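Local coordinates for protein ribokinase (Thermotoga maritima, PDB 1VM7) that probably phosphorylates D-ribose at O-5 with ATP and magnesium, giving D-ribose 5-phosphate for nucleotide synthesis or the pentose phosphate pathway, at residues G54-E66 with G293-E305. Numbering follows the deposited sequence.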
loop_
_atom_site.group_PDB
_atom_site.type_symbol
_atom_site.label_atom_id
_atom_site.label_comp_id
_atom_site.label_asym_id
_atom_site.label_seq_id
_atom_site.Cartn_x
_atom_site.Cartn_y
_atom_site.Cartn_z
ATOM N N GLY A 54 -3.757 5.814 18.492
ATOM C CA GLY A 54 -3.139 5.340 19.722
ATOM C C GLY A 54 -1.688 5.718 19.779
ATOM O O GLY A 54 -1.229 6.320 20.762
ATOM N N ALA A 55 -0.960 5.353 18.726
ATOM C CA ALA A 55 0.477 5.588 18.667
ATOM C C ALA A 55 0.822 7.046 18.681
ATOM O O ALA A 55 1.810 7.468 19.280
ATOM C CB ALA A 55 1.060 4.948 17.420
ATOM N N ASN A 56 0.028 7.830 17.965
ATOM C CA ASN A 56 0.261 9.247 17.924
ATOM C C ASN A 56 0.162 9.827 19.320
ATOM O O ASN A 56 0.965 10.687 19.706
ATOM C CB ASN A 56 -0.704 9.973 16.982
ATOM C CG ASN A 56 -0.504 9.615 15.555
ATOM O OD1 ASN A 56 0.497 8.973 15.180
ATOM N ND2 ASN A 56 -1.469 10.013 14.721
ATOM N N GLN A 57 -0.783 9.327 20.095
ATOM C CA GLN A 57 -0.941 9.787 21.468
ATOM C C GLN A 57 0.146 9.268 22.396
ATOM O O GLN A 57 0.653 9.999 23.236
ATOM C CB GLN A 57 -2.342 9.441 21.954
ATOM C CG GLN A 57 -3.372 10.250 21.216
ATOM C CD GLN A 57 -4.783 9.885 21.531
ATOM O OE1 GLN A 57 -5.058 9.215 22.520
ATOM N NE2 GLN A 57 -5.699 10.319 20.688
ATOM N N ALA A 58 0.506 8.002 22.265
ATOM C CA ALA A 58 1.610 7.444 23.052
ATOM C C ALA A 58 2.922 8.180 22.768
ATOM O O ALA A 58 3.683 8.519 23.684
ATOM C CB ALA A 58 1.772 6.018 22.752
ATOM N N VAL A 59 3.202 8.401 21.497
ATOM C CA VAL A 59 4.426 9.119 21.088
ATOM C C VAL A 59 4.406 10.555 21.628
ATOM O O VAL A 59 5.452 11.109 21.994
ATOM C CB VAL A 59 4.590 9.116 19.547
ATOM C CG1 VAL A 59 5.736 10.050 19.092
ATOM C CG2 VAL A 59 4.841 7.734 19.043
ATOM N N THR A 60 3.210 11.151 21.674
ATOM C CA THR A 60 3.055 12.455 22.277
ATOM C C THR A 60 3.388 12.381 23.774
ATOM O O THR A 60 4.166 13.186 24.272
ATOM C CB THR A 60 1.634 13.063 21.999
ATOM O OG1 THR A 60 1.426 13.175 20.578
ATOM C CG2 THR A 60 1.509 14.396 22.601
ATOM N N VAL A 61 2.808 11.409 24.465
ATOM C CA VAL A 61 3.033 11.249 25.881
ATOM C C VAL A 61 4.525 11.102 26.173
ATOM O O VAL A 61 5.057 11.850 27.003
ATOM C CB VAL A 61 2.204 10.071 26.422
ATOM C CG1 VAL A 61 2.687 9.675 27.807
ATOM C CG2 VAL A 61 0.675 10.446 26.420
ATOM N N ALA A 62 5.187 10.201 25.441
ATOM C CA ALA A 62 6.595 9.906 25.612
ATOM C C ALA A 62 7.439 11.137 25.361
ATOM O O ALA A 62 8.277 11.506 26.190
ATOM C CB ALA A 62 7.028 8.744 24.683
ATOM N N LYS A 63 7.165 11.832 24.264
ATOM C CA LYS A 63 8.001 12.959 23.863
ATOM C C LYS A 63 7.765 14.199 24.719
ATOM O O LYS A 63 8.709 14.901 25.080
ATOM C CB LYS A 63 7.769 13.239 22.379
ATOM C CG LYS A 63 8.866 14.053 21.702
ATOM C CD LYS A 63 8.726 14.004 20.182
ATOM C CE LYS A 63 9.696 15.018 19.549
ATOM N NZ LYS A 63 9.295 15.283 18.118
ATOM N N ILE A 64 6.519 14.449 25.101
ATOM C CA ILE A 64 6.217 15.640 25.889
ATOM C C ILE A 64 6.338 15.375 27.386
ATOM O O ILE A 64 6.749 16.263 28.137
ATOM C CB ILE A 64 4.854 16.200 25.483
ATOM C CG1 ILE A 64 4.928 16.529 23.972
ATOM C CG2 ILE A 64 4.478 17.408 26.331
ATOM C CD1 ILE A 64 3.724 17.186 23.416
ATOM N N GLY A 65 5.986 14.160 27.803
ATOM C CA GLY A 65 6.104 13.743 29.196
ATOM C C GLY A 65 7.516 13.405 29.615
ATOM O O GLY A 65 7.867 13.519 30.785
ATOM N N GLU A 66 8.311 12.947 28.656
ATOM C CA GLU A 66 9.721 12.609 28.867
ATOM C C GLU A 66 9.943 11.457 29.856
ATOM O O GLU A 66 11.028 11.279 30.389
ATOM C CB GLU A 66 10.511 13.865 29.273
ATOM C CG GLU A 66 10.687 14.831 28.119
ATOM C CD GLU A 66 11.534 16.034 28.469
ATOM O OE1 GLU A 66 11.448 16.569 29.611
ATOM O OE2 GLU A 66 12.288 16.461 27.566
ATOM N N GLY A 293 2.905 16.511 8.805
ATOM C CA GLY A 293 2.943 15.146 9.249
ATOM C C GLY A 293 2.214 14.902 10.533
ATOM O O GLY A 293 1.730 15.832 11.179
ATOM N N ALA A 294 2.140 13.617 10.870
ATOM C CA ALA A 294 1.522 13.157 12.079
ATOM C C ALA A 294 2.569 13.170 13.192
ATOM O O ALA A 294 2.750 14.181 13.866
ATOM C CB ALA A 294 0.902 11.743 11.874
ATOM N N GLN A 295 3.272 12.063 13.384
ATOM C CA GLN A 295 4.197 11.961 14.519
ATOM C C GLN A 295 5.388 12.872 14.363
ATOM O O GLN A 295 5.970 13.363 15.352
ATOM C CB GLN A 295 4.658 10.524 14.749
ATOM C CG GLN A 295 3.495 9.618 15.142
ATOM C CD GLN A 295 3.904 8.212 15.373
ATOM O OE1 GLN A 295 5.106 7.903 15.432
ATOM N NE2 GLN A 295 2.906 7.308 15.519
ATOM N N SER A 296 5.749 13.133 13.124
ATOM C CA SER A 296 6.802 14.090 12.879
ATOM C C SER A 296 6.448 15.524 13.354
ATOM O O SER A 296 7.342 16.315 13.537
ATOM C CB SER A 296 7.202 14.094 11.393
ATOM O OG SER A 296 6.196 14.691 10.604
ATOM N N SER A 297 5.172 15.853 13.558
ATOM C CA SER A 297 4.800 17.195 14.026
ATOM C C SER A 297 4.835 17.375 15.545
ATOM O O SER A 297 4.593 18.473 16.034
ATOM C CB SER A 297 3.379 17.549 13.579
ATOM O OG SER A 297 2.465 16.738 14.319
ATOM N N ILE A 298 4.996 16.282 16.277
ATOM C CA ILE A 298 4.833 16.297 17.723
ATOM C C ILE A 298 5.972 17.107 18.335
ATOM O O ILE A 298 7.131 16.786 18.125
ATOM C CB ILE A 298 4.814 14.866 18.296
ATOM C CG1 ILE A 298 3.568 14.148 17.781
ATOM C CG2 ILE A 298 4.831 14.915 19.821
ATOM C CD1 ILE A 298 3.492 12.641 18.009
ATOM N N PRO A 299 5.659 18.208 19.055
ATOM C CA PRO A 299 6.796 18.898 19.593
ATOM C C PRO A 299 7.489 18.181 20.782
ATOM O O PRO A 299 6.942 17.306 21.443
ATOM C CB PRO A 299 6.206 20.243 20.049
ATOM C CG PRO A 299 4.864 19.897 20.423
ATOM C CD PRO A 299 4.414 18.901 19.414
ATOM N N ALA A 300 8.724 18.556 21.013
ATOM C CA ALA A 300 9.416 18.119 22.203
ATOM C C ALA A 300 8.988 19.044 23.359
ATOM O O ALA A 300 8.567 20.188 23.140
ATOM C CB ALA A 300 10.922 18.175 21.986
ATOM N N ARG A 301 9.071 18.520 24.576
ATOM C CA ARG A 301 8.678 19.238 25.770
ATOM C C ARG A 301 9.254 20.660 25.833
ATOM O O ARG A 301 8.539 21.607 26.117
ATOM C CB ARG A 301 9.108 18.448 27.011
ATOM C CG ARG A 301 8.708 19.100 28.323
ATOM C CD ARG A 301 7.250 19.565 28.296
ATOM N NE ARG A 301 6.837 19.953 29.633
ATOM C CZ ARG A 301 6.370 19.125 30.557
ATOM N NH1 ARG A 301 6.245 17.838 30.308
ATOM N NH2 ARG A 301 6.029 19.603 31.743
ATOM N N GLU A 302 10.540 20.806 25.544
ATOM C CA GLU A 302 11.167 22.123 25.526
ATOM C C GLU A 302 10.478 23.083 24.548
ATOM O O GLU A 302 10.325 24.267 24.843
ATOM C CB GLU A 302 12.684 22.025 25.257
ATOM C CG GLU A 302 13.074 21.218 23.992
ATOM C CD GLU A 302 13.482 19.732 24.237
ATOM O OE1 GLU A 302 12.664 18.931 24.794
ATOM O OE2 GLU A 302 14.623 19.367 23.820
ATOM N N GLU A 303 10.016 22.570 23.409
ATOM C CA GLU A 303 9.304 23.414 22.473
ATOM C C GLU A 303 8.001 23.928 23.087
ATOM O O GLU A 303 7.736 25.121 22.987
ATOM C CB GLU A 303 9.141 22.698 21.138
ATOM C CG GLU A 303 10.524 22.501 20.500
ATOM C CD GLU A 303 10.493 21.720 19.216
ATOM O OE1 GLU A 303 10.048 20.548 19.242
ATOM O OE2 GLU A 303 10.942 22.283 18.187
ATOM N N VAL A 304 7.246 23.038 23.738
ATOM C CA VAL A 304 5.971 23.382 24.369
ATOM C C VAL A 304 6.202 24.434 25.459
ATOM O O VAL A 304 5.462 25.401 25.562
ATOM C CB VAL A 304 5.268 22.134 24.967
ATOM C CG1 VAL A 304 3.885 22.518 25.515
ATOM C CG2 VAL A 304 5.138 21.001 23.898
ATOM N N GLU A 305 7.254 24.264 26.245
ATOM C CA GLU A 305 7.589 25.230 27.303
ATOM C C GLU A 305 8.006 26.598 26.745
ATOM O O GLU A 305 7.628 27.634 27.291
ATOM C CB GLU A 305 8.712 24.699 28.227
ATOM C CG GLU A 305 8.375 23.403 29.005
ATOM C CD GLU A 305 7.327 23.615 30.093
ATOM O OE1 GLU A 305 7.384 24.634 30.783
ATOM O OE2 GLU A 305 6.442 22.766 30.272
HETATM O O HOH W 1 8.317 13.765 16.438
#
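The N56 and Q295 amides meet at right angles, their planes 89° apart, in the PfkB-family ribokinase fold, where the segment 293-305 runs along helix 54-65. Q295 NE2 donates to N56 OD1 at 2.9 Å, and the bond lies both in the carbonyl plane of N56 and in the amide plane of Q295. It thereby fixes the flip of N56, whose ND2 turns to D258, the predicted proton acceptor. N56 belongs to the predicted substrate site, and its partner Q295 lies in the same short segment as G293 and S297 of the predicted potassium site. Beyond Q295, I298 points at the helix: its CD1 lies 3.6 Å from V59 CG1 and 3.3 Å from T60 OG1. That hydroxyl is turned back to N56 O, which T60 N and OG1 reach from opposite faces of its plane.

K63 leaves the helix with CG anti to the backbone N and stays extended, bringing NZ 2.6 Å from I298 O; a water links NZ to Q295 O. I64 CD1 rests against P299 CG and V304 CG2, which lie on the same side of it.

At the C-terminal end of helix 54-65, whose axis makes 74° with that of helix 301-305, R301 bends at chi2 (46°) and its NH1 takes I64 O at 2.7 Å, with the acceptor in the guanidinium plane. E305 engages NE, and E270 forms a salt bridge with NH2. A leucine in place of R301 would probably leave the I64 carbonyl without this donor and both glutamates without their positive mate. E66 lays its carboxylate beside the aliphatic base of R301, with E66 CD 3.7 Å from R301 CB.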